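Local coordinates for protein PTS system, lactose-specific IIBC components (PDB 3NBM) that probably carries the phosphoryl group in the lactose phosphotransferase system, as its IIB domain, relaying it to the incoming sugar during uptake, at residues L10-G15 against G45-I50; A25-A30 against V37-G42; L59-R64 against M87-L92; S65-M70 against I79-T84. All coordinates share one frame; numbering follows the deposited sequence.

Interaction 1: residues L10-G15 against G45-I50; sequences LVLCAG and GAHYDI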
loop_
_atom_site.group_PDB
_atom_site.type_symbol
_atom_site.label_atom_id
_atom_site.label_comp_id
_atom_site.label_asym_id
_atom_site.label_seq_id
_atom_site.Cartn_x
_atom_site.Cartn_y
_atom_site.Cartn_z
ATOM N N LEU A 10 -2.845 -2.663 1.721
ATOM C CA LEU A 10 -2.088 -3.744 1.088
ATOM C C LEU A 10 -1.056 -3.152 0.148
ATOM O O LEU A 10 -1.400 -2.345 -0.713
ATOM C CB LEU A 10 -3.031 -4.678 0.330
ATOM C CG LEU A 10 -2.382 -5.871 -0.395
ATOM C CD1 LEU A 10 -1.724 -6.837 0.585
ATOM C CD2 LEU A 10 -3.453 -6.596 -1.209
ATOM N N VAL A 11 0.213 -3.486 0.370
ATOM C CA VAL A 11 1.305 -3.082 -0.511
ATOM C C VAL A 11 1.675 -4.288 -1.390
ATOM O O VAL A 11 1.938 -5.360 -0.867
ATOM C CB VAL A 11 2.547 -2.582 0.262
ATOM C CG1 VAL A 11 3.600 -2.021 -0.696
ATOM C CG2 VAL A 11 2.169 -1.580 1.345
ATOM N N LEU A 12 1.687 -4.089 -2.709
ATOM C CA LEU A 12 1.979 -5.172 -3.646
ATOM C C LEU A 12 3.275 -4.907 -4.383
ATOM O O LEU A 12 3.540 -3.794 -4.824
ATOM C CB LEU A 12 0.835 -5.330 -4.672
ATOM C CG LEU A 12 -0.517 -5.751 -4.074
ATOM C CD1 LEU A 12 -1.596 -5.742 -5.171
ATOM C CD2 LEU A 12 -0.416 -7.103 -3.352
ATOM N N CYS A 13 4.078 -5.957 -4.542
ATOM C CA CYS A 13 5.261 -5.899 -5.395
ATOM C C CYS A 13 5.208 -7.067 -6.387
ATOM O O CYS A 13 4.185 -7.758 -6.494
ATOM C CB CYS A 13 6.569 -5.870 -4.573
ATOM S SG CYS A 13 6.922 -7.333 -3.623
ATOM N N ALA A 14 6.307 -7.260 -7.109
ATOM C CA ALA A 14 6.413 -8.309 -8.096
ATOM C C ALA A 14 7.036 -9.579 -7.523
ATOM O O ALA A 14 7.363 -10.501 -8.273
ATOM C CB ALA A 14 7.216 -7.819 -9.325
ATOM N N GLY A 15 7.165 -9.649 -6.205
ATOM C CA GLY A 15 7.662 -10.819 -5.501
ATOM C C GLY A 15 9.073 -10.735 -4.975
ATOM O O GLY A 15 9.583 -11.709 -4.449
ATOM N N GLY A 45 -0.880 -10.523 -8.216
ATOM C CA GLY A 45 -1.335 -11.798 -8.744
ATOM C C GLY A 45 -1.920 -12.739 -7.709
ATOM O O GLY A 45 -2.663 -13.652 -8.066
ATOM N N ALA A 46 -1.594 -12.530 -6.426
ATOM C CA ALA A 46 -2.202 -13.273 -5.311
ATOM C C ALA A 46 -3.318 -12.480 -4.660
ATOM O O ALA A 46 -3.879 -12.912 -3.662
ATOM C CB ALA A 46 -1.153 -13.658 -4.256
ATOM N N HIS A 47 -3.694 -11.347 -5.269
ATOM C CA HIS A 47 -4.547 -10.364 -4.612
ATOM C C HIS A 47 -5.995 -10.325 -5.104
ATOM O O HIS A 47 -6.800 -9.585 -4.546
ATOM C CB HIS A 47 -3.943 -8.978 -4.776
ATOM C CG HIS A 47 -4.008 -8.514 -6.185
ATOM N ND1 HIS A 47 -3.202 -9.017 -7.180
ATOM C CD2 HIS A 47 -4.885 -7.681 -6.784
ATOM C CE1 HIS A 47 -3.550 -8.463 -8.327
ATOM N NE2 HIS A 47 -4.570 -7.654 -8.110
ATOM N N TYR A 48 -6.341 -11.060 -6.163
ATOM C CA TYR A 48 -7.622 -10.821 -6.815
ATOM C C TYR A 48 -8.817 -11.094 -5.935
ATOM O O TYR A 48 -9.819 -10.414 -6.076
ATOM C CB TYR A 48 -7.710 -11.614 -8.117
ATOM C CG TYR A 48 -6.739 -11.152 -9.160
ATOM C CD1 TYR A 48 -6.838 -9.906 -9.722
ATOM C CD2 TYR A 48 -5.737 -11.999 -9.629
ATOM C CE1 TYR A 48 -5.967 -9.494 -10.696
ATOM C CE2 TYR A 48 -4.837 -11.583 -10.601
ATOM C CZ TYR A 48 -4.970 -10.339 -11.140
ATOM O OH TYR A 48 -4.130 -9.878 -12.107
ATOM N N ASP A 49 -8.722 -12.056 -5.022
ATOM C CA ASP A 49 -9.846 -12.357 -4.132
ATOM C C ASP A 49 -9.770 -11.628 -2.813
ATOM O O ASP A 49 -10.805 -11.450 -2.173
ATOM C CB ASP A 49 -9.941 -13.849 -3.846
ATOM C CG ASP A 49 -10.389 -14.653 -5.049
ATOM O OD1 ASP A 49 -11.344 -14.254 -5.757
ATOM O OD2 ASP A 49 -9.770 -15.668 -5.305
ATOM N N ILE A 50 -8.575 -11.245 -2.357
ATOM C CA ILE A 50 -8.409 -10.569 -1.084
ATOM C C ILE A 50 -8.475 -9.065 -1.193
ATOM O O ILE A 50 -8.584 -8.384 -0.183
ATOM C CB ILE A 50 -7.110 -10.961 -0.346
ATOM C CG1 ILE A 50 -5.835 -10.608 -1.144
ATOM C CG2 ILE A 50 -7.120 -12.447 0.007
ATOM C CD1 ILE A 50 -4.546 -10.664 -0.338
#
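Leu-12 sets one methyl, CD1, over a face of the His-47 imidazole, and this is the closest part of the contact. The methyl lies 4.1 Å from the centroid of the His-47 ring, 23° off the normal, which makes a CH-pi contact displaced toward CG. With its CG turned beside the backbone N (chi1 -64°), Leu-12 sends its branched end across the imidazole at about a right angle. A leucine suits a strand position that must carry a methyl from the sheet to a flat ring. The ring is also fixed in rotation: Gly-45 N donates to His-47 ND1 at 3.0 Å, with an N-H...N angle of 166° and almost in the ring plane, so the imidazole accepts along its edge while a face takes the methyl. Gly-45 has a positive phi, a turn easy for a residue without a side chain. Tyr-48 lies over the rim of the opposite face of the imidazole.

Packing is looser beside this. Leu-10 CD2 stands 4.3 Å from His-47 CB and also 4.3 Å from Ile-50 CD1, a purely apolar meeting, and Ile-50 belongs to the solvent-exposed side of the loop. Strand 7-13, which supplies both leucines, runs between strands 37-43 and 56-59 in the parallel sheet. The loop after strand 37-43 folds back over this face, next to Met-70 of helix 67-74.

Interaction 2: residues A25-A30 against V37-G42; sequences AINEGA and VIANSG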
loop_
_atom_site.group_PDB
_atom_site.type_symbol
_atom_site.label_atom_id
_atom_site.label_comp_id
_atom_site.label_asym_id
_atom_site.label_seq_id
_atom_site.Cartn_x
_atom_site.Cartn_y
_atom_site.Cartn_z
ATOM N N ALA A 25 7.244 -0.096 7.443
ATOM C CA ALA A 25 7.368 1.325 7.766
ATOM C C ALA A 25 6.011 1.909 8.160
ATOM O O ALA A 25 5.916 2.669 9.128
ATOM C CB ALA A 25 8.014 2.095 6.592
ATOM N N ILE A 26 4.966 1.567 7.409
ATOM C CA ILE A 26 3.630 2.060 7.710
ATOM C C ILE A 26 3.214 1.591 9.098
ATOM O O ILE A 26 2.708 2.376 9.914
ATOM C CB ILE A 26 2.607 1.569 6.670
ATOM C CG1 ILE A 26 2.864 2.212 5.305
ATOM C CG2 ILE A 26 1.166 1.823 7.188
ATOM C CD1 ILE A 26 2.138 1.533 4.149
ATOM N N ASN A 27 3.412 0.304 9.365
ATOM C CA ASN A 27 3.029 -0.256 10.653
ATOM C C ASN A 27 3.806 0.352 11.809
ATOM O O ASN A 27 3.240 0.595 12.873
ATOM C CB ASN A 27 3.167 -1.780 10.672
ATOM C CG ASN A 27 2.113 -2.463 9.846
ATOM O OD1 ASN A 27 1.006 -1.943 9.712
ATOM N ND2 ASN A 27 2.421 -3.659 9.335
ATOM N N GLU A 28 5.099 0.592 11.625
ATOM C CA GLU A 28 5.881 1.212 12.683
ATOM C C GLU A 28 5.366 2.641 12.902
ATOM O O GLU A 28 5.241 3.102 14.051
ATOM C CB GLU A 28 7.370 1.196 12.323
ATOM C CG GLU A 28 8.291 1.859 13.386
ATOM C CD GLU A 28 9.818 1.744 13.107
ATOM O OE1 GLU A 28 10.248 1.042 12.148
ATOM O OE2 GLU A 28 10.587 2.356 13.903
ATOM N N GLY A 29 5.101 3.372 11.829
ATOM C CA GLY A 29 4.599 4.728 11.988
ATOM C C GLY A 29 3.238 4.724 12.667
ATOM O O GLY A 29 2.966 5.518 13.568
ATOM N N ALA A 30 2.358 3.822 12.251
ATOM C CA ALA A 30 1.024 3.729 12.863
ATOM C C ALA A 30 1.120 3.418 14.362
ATOM O O ALA A 30 0.436 4.007 15.202
ATOM C CB ALA A 30 0.186 2.662 12.152
ATOM N N VAL A 37 -4.279 1.901 11.720
ATOM C CA VAL A 37 -3.879 1.460 10.395
ATOM C C VAL A 37 -3.108 0.169 10.528
ATOM O O VAL A 37 -2.272 0.028 11.437
ATOM C CB VAL A 37 -2.948 2.490 9.686
ATOM C CG1 VAL A 37 -2.494 1.958 8.357
ATOM C CG2 VAL A 37 -3.596 3.861 9.525
ATOM N N ILE A 38 -3.405 -0.783 9.642
ATOM C CA ILE A 38 -2.566 -1.972 9.461
ATOM C C ILE A 38 -2.227 -2.108 7.973
ATOM O O ILE A 38 -3.090 -1.931 7.120
ATOM C CB ILE A 38 -3.264 -3.271 9.969
ATOM C CG1 ILE A 38 -2.399 -4.511 9.788
ATOM C CG2 ILE A 38 -4.612 -3.497 9.285
ATOM C CD1 ILE A 38 -1.278 -4.566 10.630
ATOM N N ALA A 39 -0.965 -2.415 7.709
ATOM C CA ALA A 39 -0.479 -2.704 6.367
ATOM C C ALA A 39 0.017 -4.125 6.248
ATOM O O ALA A 39 0.777 -4.603 7.100
ATOM C CB ALA A 39 0.636 -1.745 5.979
ATOM N N ASN A 40 -0.368 -4.764 5.157
ATOM C CA ASN A 40 0.175 -6.051 4.753
ATOM C C ASN A 40 0.883 -5.921 3.445
ATOM O O ASN A 40 0.721 -4.921 2.737
ATOM C CB ASN A 40 -0.922 -7.104 4.657
ATOM C CG ASN A 40 -1.541 -7.393 5.964
ATOM O OD1 ASN A 40 -2.700 -7.106 6.166
ATOM N ND2 ASN A 40 -0.742 -7.943 6.891
ATOM N N SER A 41 1.667 -6.941 3.120
ATOM C CA SER A 41 2.377 -7.015 1.843
ATOM C C SER A 41 2.015 -8.297 1.115
ATOM O O SER A 41 1.637 -9.294 1.721
ATOM C CB SER A 41 3.893 -6.930 2.064
ATOM O OG SER A 41 4.363 -7.982 2.845
ATOM N N GLY A 42 2.157 -8.258 -0.186
ATOM C CA GLY A 42 1.889 -9.415 -0.996
ATOM C C GLY A 42 2.424 -9.249 -2.386
ATOM O O GLY A 42 2.891 -8.166 -2.778
#
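Asn-27 meets the backbone of Ala-39 with both ends of its amide. Its OD1 accepts from Ala-39 N at 2.8 Å, the donor tilted slightly from the carbonyl plane, and its ND2 donates to Ala-39 O at 2.9 Å, in the carbonyl plane and on a lone pair. The pair of bonds treats Ala-39 as a neighbouring strand would, and asparagine, with an acceptor and a donor on one flat group, is well suited to it. Ile-38 lies against the amide, with its CD1 3.6 Å from Asn-27 OD1.

Beside the polar pair, Ile-26 CG2 touches both Val-37 CG1 and Ala-39 CB, 3.8 Å from each. That methyl is anti to the backbone N of Ile-26, while CG1 lies beside it (chi1 -68°). One turn on, Ala-30 CB approaches Val-37 CB at 4.0 Å; small alanines on both elements let the axes come within 7.3 Å. The helix runs nearly antiparallel to the strand, at 165°, as expected in the beta-alpha-beta crossover of strand 7-13, helix 18-33 and strand 37-43.

Strand 37-43 is outermost in the sheet. Ile-38, Asn-40 and Gly-42 make its backbone bonds to strand 7-13, leaving the Ala-39 peptide groups facing the other way, toward Asn-27. Farther out, Ala-99 and Val-103 of helix 96-105 pack on Ile-26, and Tyr-54 OH bonds Asn-40 OD1.

Interaction 3: residues L59-R64 against M87-L92; sequences LAPQVR and MEYIHL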
loop_
_atom_site.group_PDB
_atom_site.type_symbol
_atom_site.label_atom_id
_atom_site.label_comp_id
_atom_site.label_asym_id
_atom_site.label_seq_id
_atom_site.Cartn_x
_atom_site.Cartn_y
_atom_site.Cartn_z
ATOM N N LEU A 59 0.879 0.154 -5.003
ATOM C CA LEU A 59 1.751 -0.571 -5.912
ATOM C C LEU A 59 3.187 -0.093 -5.705
ATOM O O LEU A 59 3.473 1.105 -5.808
ATOM C CB LEU A 59 1.311 -0.351 -7.381
ATOM C CG LEU A 59 -0.068 -0.886 -7.728
ATOM C CD1 LEU A 59 -0.469 -0.403 -9.136
ATOM C CD2 LEU A 59 -0.076 -2.394 -7.666
ATOM N N ALA A 60 4.094 -1.041 -5.442
ATOM C CA ALA A 60 5.524 -0.761 -5.413
ATOM C C ALA A 60 5.998 -0.423 -6.835
ATOM O O ALA A 60 5.301 -0.724 -7.828
ATOM C CB ALA A 60 6.282 -1.937 -4.877
ATOM N N PRO A 61 7.192 0.169 -6.979
ATOM C CA PRO A 61 7.653 0.642 -8.286
ATOM C C PRO A 61 7.611 -0.414 -9.373
ATOM O O PRO A 61 7.222 -0.111 -10.495
ATOM C CB PRO A 61 9.087 1.079 -7.976
ATOM C CG PRO A 61 8.973 1.616 -6.578
ATOM C CD PRO A 61 8.053 0.655 -5.883
ATOM N N GLN A 62 7.965 -1.630 -9.042
ATOM C CA GLN A 62 8.100 -2.658 -10.057
ATOM C C GLN A 62 6.816 -3.258 -10.560
ATOM O O GLN A 62 6.831 -4.048 -11.492
ATOM C CB GLN A 62 9.046 -3.704 -9.595
ATOM C CG GLN A 62 10.456 -3.124 -9.576
ATOM C CD GLN A 62 11.341 -3.867 -8.662
ATOM O OE1 GLN A 62 11.065 -3.982 -7.438
ATOM N NE2 GLN A 62 12.447 -4.385 -9.229
ATOM N N VAL A 63 5.691 -2.848 -9.976
ATOM C CA VAL A 63 4.361 -3.218 -10.483
ATOM C C VAL A 63 3.537 -2.005 -10.916
ATOM O O VAL A 63 2.331 -2.103 -11.107
ATOM C CB VAL A 63 3.605 -4.129 -9.495
ATOM C CG1 VAL A 63 4.282 -5.467 -9.451
ATOM C CG2 VAL A 63 3.522 -3.535 -8.106
ATOM N N ARG A 64 4.210 -0.889 -11.188
ATOM C CA ARG A 64 3.536 0.315 -11.695
ATOM C C ARG A 64 2.781 0.075 -12.996
ATOM O O ARG A 64 1.744 0.699 -13.225
ATOM C CB ARG A 64 4.553 1.435 -11.892
ATOM C CG ARG A 64 3.934 2.779 -12.231
ATOM C CD ARG A 64 4.892 3.948 -11.999
ATOM N NE ARG A 64 6.126 3.801 -12.792
ATOM C CZ ARG A 64 7.300 3.367 -12.357
ATOM N NH1 ARG A 64 7.527 3.096 -11.078
ATOM N NH2 ARG A 64 8.283 3.230 -13.234
HETATM N N MSE A 87 12.353 6.461 -6.281
HETATM C CA MSE A 87 12.927 7.325 -5.251
HETATM C C MSE A 87 11.898 7.652 -4.159
HETATM O O MSE A 87 12.195 7.578 -2.957
HETATM C CB MSE A 87 13.524 8.570 -5.910
HETATM C CG MSE A 87 14.697 8.260 -6.849
HETATM SE SE MSE A 87 16.255 7.570 -5.908
HETATM C CE MSE A 87 16.853 9.255 -5.188
ATOM N N GLU A 88 10.683 7.978 -4.581
ATOM C CA GLU A 88 9.540 8.189 -3.696
ATOM C C GLU A 88 9.359 7.011 -2.739
ATOM O O GLU A 88 9.278 7.169 -1.518
ATOM C CB GLU A 88 8.282 8.361 -4.586
ATOM C CG GLU A 88 6.944 8.365 -3.874
ATOM C CD GLU A 88 5.750 8.293 -4.819
ATOM O OE1 GLU A 88 5.846 7.652 -5.910
ATOM O OE2 GLU A 88 4.708 8.888 -4.449
ATOM N N TYR A 89 9.265 5.821 -3.299
ATOM C CA TYR A 89 8.983 4.632 -2.528
ATOM C C TYR A 89 10.097 4.348 -1.516
ATOM O O TYR A 89 9.848 4.063 -0.339
ATOM C CB TYR A 89 8.784 3.453 -3.479
ATOM C CG TYR A 89 8.455 2.164 -2.796
ATOM C CD1 TYR A 89 7.137 1.825 -2.550
ATOM C CD2 TYR A 89 9.440 1.262 -2.393
ATOM C CE1 TYR A 89 6.804 0.653 -1.943
ATOM C CE2 TYR A 89 9.109 0.087 -1.763
ATOM C CZ TYR A 89 7.779 -0.216 -1.563
ATOM O OH TYR A 89 7.402 -1.403 -0.957
ATOM N N ILE A 90 11.348 4.397 -1.980
ATOM C CA ILE A 90 12.467 4.088 -1.102
ATOM C C ILE A 90 12.525 5.091 0.054
ATOM O O ILE A 90 12.733 4.703 1.194
ATOM C CB ILE A 90 13.794 3.977 -1.893
ATOM C CG1 ILE A 90 13.737 2.744 -2.810
ATOM C CG2 ILE A 90 14.986 3.950 -0.931
ATOM C CD1 ILE A 90 13.592 1.384 -2.122
ATOM N N HIS A 91 12.284 6.364 -0.215
ATOM C CA HIS A 91 12.221 7.334 0.877
ATOM C C HIS A 91 11.168 6.986 1.910
ATOM O O HIS A 91 11.399 7.078 3.103
ATOM C CB HIS A 91 11.975 8.759 0.366
ATOM C CG HIS A 91 13.188 9.392 -0.221
ATOM N ND1 HIS A 91 13.149 10.211 -1.330
ATOM C CD2 HIS A 91 14.488 9.303 0.136
ATOM C CE1 HIS A 91 14.374 10.611 -1.618
ATOM N NE2 HIS A 91 15.204 10.072 -0.746
ATOM N N LEU A 92 9.993 6.567 1.469
ATOM C CA LEU A 92 8.982 6.122 2.427
ATOM C C LEU A 92 9.400 4.917 3.264
ATOM O O LEU A 92 9.081 4.857 4.453
ATOM C CB LEU A 92 7.658 5.776 1.719
ATOM C CG LEU A 92 6.923 6.886 0.942
ATOM C CD1 LEU A 92 5.766 6.296 0.181
ATOM C CD2 LEU A 92 6.464 8.018 1.829
#
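Pro-61 lays its ring edge over a face of Tyr-89, in a CH-pi contact. CD sits 3.7 Å from the centroid of the Tyr-89 ring and 22° off its normal, shifted toward the CG end, so that Pro-61 CD comes within 3.5 Å of Tyr-89 CG. The two side chains cross at about a right angle. Proline suits the place because its CD hydrogens, beside the ring nitrogen, are somewhat polarised and should be drawn to the electron-rich face.

Apolar contact extends this patch at both ends of the tyrosine. Pro-61 CG reaches Tyr-89 CB at 3.6 Å, and toward the phenol end Ala-60 CB lies 3.9 Å from Tyr-89 CE1. The methyl of alanine is enough to make this contact. The tyrosine extends away from its helix because its CG is anti to the backbone N (chi1 -179°), which carries the phenol past the loop.

The polar end has its partner beyond the two segments: Tyr-89 OH is hydrogen-bonded to Thr-18 O, at the start of helix 18-33. Within the loop, Val-63 N donates to Ala-60 O at 3.0 Å, which holds the turn that presents Pro-61.

Strand 56-59 here leaves the end of the parallel sheet near the loop following strand 7-13, where an open alpha/beta fold gathers its site. In IIB domains of this family that loop is P-loop-like and follows the phosphorylated cysteine, a position consistent with Cys-13.

Interaction 4: residues S65-M70 against I79-T84; sequences SYYREM and IQIVAT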
loop_
_atom_site.group_PDB
_atom_site.type_symbol
_atom_site.label_atom_id
_atom_site.label_comp_id
_atom_site.label_asym_id
_atom_site.label_seq_id
_atom_site.Cartn_x
_atom_site.Cartn_y
_atom_site.Cartn_z
ATOM N N SER A 65 3.253 -0.841 -13.832
ATOM C CA SER A 65 2.602 -1.123 -15.107
ATOM C C SER A 65 1.191 -1.690 -14.974
ATOM O O SER A 65 0.442 -1.717 -15.966
ATOM C CB SER A 65 3.448 -2.076 -15.913
ATOM O OG SER A 65 3.459 -3.370 -15.355
ATOM N N TYR A 66 0.824 -2.155 -13.779
ATOM C CA TYR A 66 -0.526 -2.678 -13.546
ATOM C C TYR A 66 -1.508 -1.631 -12.997
ATOM O O TYR A 66 -2.649 -1.970 -12.691
ATOM C CB TYR A 66 -0.439 -3.882 -12.593
ATOM C CG TYR A 66 0.434 -5.002 -13.107
ATOM C CD1 TYR A 66 0.008 -5.875 -14.115
ATOM C CD2 TYR A 66 1.704 -5.210 -12.585
ATOM C CE1 TYR A 66 0.846 -6.902 -14.591
ATOM C CE2 TYR A 66 2.513 -6.235 -13.047
ATOM C CZ TYR A 66 2.088 -7.075 -14.045
ATOM O OH TYR A 66 2.882 -8.094 -14.513
ATOM N N TYR A 67 -1.108 -0.373 -12.867
ATOM C CA TYR A 67 -1.963 0.630 -12.266
ATOM C C TYR A 67 -3.342 0.745 -12.927
ATOM O O TYR A 67 -4.354 0.716 -12.240
ATOM C CB TYR A 67 -1.268 1.992 -12.263
ATOM C CG TYR A 67 -2.118 3.103 -11.697
ATOM C CD1 TYR A 67 -2.344 3.211 -10.330
ATOM C CD2 TYR A 67 -2.748 3.999 -12.531
ATOM C CE1 TYR A 67 -3.099 4.244 -9.821
ATOM C CE2 TYR A 67 -3.559 4.980 -12.030
ATOM C CZ TYR A 67 -3.703 5.124 -10.679
ATOM O OH TYR A 67 -4.513 6.120 -10.185
ATOM N N ARG A 68 -3.383 0.939 -14.245
ATOM C CA ARG A 68 -4.664 1.144 -14.921
ATOM C C ARG A 68 -5.588 -0.040 -14.732
ATOM O O ARG A 68 -6.788 0.141 -14.456
ATOM C CB ARG A 68 -4.437 1.413 -16.421
ATOM N N GLU A 69 -5.076 -1.254 -14.909
ATOM C CA GLU A 69 -5.938 -2.405 -14.781
ATOM C C GLU A 69 -6.403 -2.579 -13.340
ATOM O O GLU A 69 -7.553 -2.940 -13.114
ATOM C CB GLU A 69 -5.329 -3.676 -15.377
ATOM C CG GLU A 69 -4.213 -4.247 -14.642
ATOM C CD GLU A 69 -3.356 -5.186 -15.507
ATOM O OE1 GLU A 69 -2.737 -4.719 -16.439
ATOM O OE2 GLU A 69 -3.294 -6.374 -15.224
HETATM N N MSE A 70 -5.530 -2.317 -12.368
HETATM C CA MSE A 70 -5.935 -2.389 -10.997
HETATM C C MSE A 70 -7.008 -1.332 -10.665
HETATM O O MSE A 70 -7.941 -1.636 -9.916
HETATM C CB MSE A 70 -4.729 -2.252 -10.095
HETATM C CG MSE A 70 -5.150 -2.183 -8.695
HETATM SE SE MSE A 70 -3.869 -2.743 -7.399
HETATM C CE MSE A 70 -4.433 -4.492 -7.233
ATOM N N ILE A 79 -12.237 0.913 -3.765
ATOM C CA ILE A 79 -10.918 0.798 -3.086
ATOM C C ILE A 79 -10.035 1.951 -3.633
ATOM O O ILE A 79 -10.098 2.273 -4.824
ATOM C CB ILE A 79 -10.215 -0.613 -3.425
ATOM C CG1 ILE A 79 -11.064 -1.828 -3.019
ATOM C CG2 ILE A 79 -8.809 -0.751 -2.768
ATOM C CD1 ILE A 79 -10.566 -3.194 -3.621
ATOM N N GLN A 80 -9.226 2.580 -2.784
ATOM C CA GLN A 80 -8.260 3.558 -3.266
ATOM C C GLN A 80 -7.009 2.830 -3.755
ATOM O O GLN A 80 -6.564 1.902 -3.108
ATOM C CB GLN A 80 -7.888 4.533 -2.144
ATOM C CG GLN A 80 -9.013 5.420 -1.686
ATOM C CD GLN A 80 -9.536 6.285 -2.785
ATOM O OE1 GLN A 80 -8.756 6.901 -3.538
ATOM N NE2 GLN A 80 -10.845 6.315 -2.937
ATOM N N ILE A 81 -6.460 3.262 -4.887
ATOM C CA ILE A 81 -5.255 2.658 -5.491
ATOM C C ILE A 81 -4.245 3.757 -5.726
ATOM O O ILE A 81 -4.583 4.796 -6.288
ATOM C CB ILE A 81 -5.555 1.977 -6.873
ATOM C CG1 ILE A 81 -6.720 0.994 -6.793
ATOM C CG2 ILE A 81 -4.320 1.347 -7.446
ATOM C CD1 ILE A 81 -6.541 -0.154 -5.863
ATOM N N VAL A 82 -2.990 3.504 -5.362
ATOM C CA VAL A 82 -1.909 4.456 -5.606
ATOM C C VAL A 82 -0.697 3.708 -6.147
ATOM O O VAL A 82 -0.389 2.617 -5.706
ATOM C CB VAL A 82 -1.531 5.298 -4.362
ATOM C CG1 VAL A 82 -2.757 5.889 -3.689
ATOM C CG2 VAL A 82 -0.762 4.505 -3.415
ATOM N N ALA A 83 -0.051 4.300 -7.139
ATOM C CA ALA A 83 1.201 3.773 -7.690
ATOM C C ALA A 83 2.362 4.633 -7.252
ATOM O O ALA A 83 2.195 5.834 -7.065
ATOM C CB ALA A 83 1.181 3.712 -9.223
ATOM N N THR A 84 3.526 4.016 -7.108
ATOM C CA THR A 84 4.723 4.711 -6.666
ATOM C C THR A 84 5.841 4.586 -7.706
ATOM O O THR A 84 5.843 3.709 -8.586
ATOM C CB THR A 84 5.227 4.159 -5.309
ATOM O OG1 THR A 84 5.605 2.789 -5.441
ATOM C CG2 THR A 84 4.136 4.329 -4.220
HETATM O O HOH W 1 -6.005 6.970 -7.651
#
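Ile-81 O and Tyr-67 OH share a water. It donates to the carbonyl oxygen at 2.9 Å, and it stands 3.1 Å from Tyr-67 OH. The same Ile-81 O lies at the edge of the Tyr-67 ring, in its plane, 3.9 Å from CE1. Strand 80-83 is outermost in the sheet, and this oxygen points off that edge; the water gives it a partner, and tyrosine fits by pairing a ring that packs on the strand with a hydroxyl that reaches the water.

The rest is apolar. Ile-81 CG2 touches both helix residues, 3.9 Å from Tyr-67 CE1 and 3.8 Å from CG of the selenomethionine Met-70, and Ile-81 CD1 adds a second contact to Met-70 CG, also at 3.8 Å. Met-70 was modelled in two conformers, so the placing of its far end is less certain. Beta-branched isoleucine suits the spot by bringing two methyls to the helix. Ala-83 CB stands 3.7 Å from Tyr-67 CD1, and its small size lets the helix approach, the CA atoms of Tyr-67 and Ala-83 being 6.4 Å apart. With CG of Tyr-67 anti to the backbone N (chi1 178°), Tyr-67 and Ile-81 run past each other head to tail.

Helix 67-74 thus rests on the end strand of the beta-alpha-beta unit 56-59, 67-74, 80-83. Met-70 also packs on Ile-57 and Leu-59 of the adjoining strand, while Val-82, facing the other way, meets Phe-102 of helix 96-105.

Interactions 1, 2 and 4 attach a loop or helix to one parallel sheet of order 37-43, 7-13, 56-59, 80-83; interaction 3 joins the loop at its end to helix 86-93. Interactions 1 and 2 join through strand pairing, Val-11 N lying 2.8 Å from Asn-40 O. Interaction 1 meets interaction 3 where Leu-12 O lies 2.9 Å from Ala-60 N, just before Cys-13, the probable phosphorylation site. Interactions 3 and 4 share the end of the sheet: Leu-59 O is 2.7 Å from Thr-84 OG1, a probable hydrogen bond, and Pro-61 and Tyr-89 pack on that threonine. Interactions 2 and 4, with centres about 18 Å apart, pin helices to the two outermost strands on opposite sides of the chain's centre.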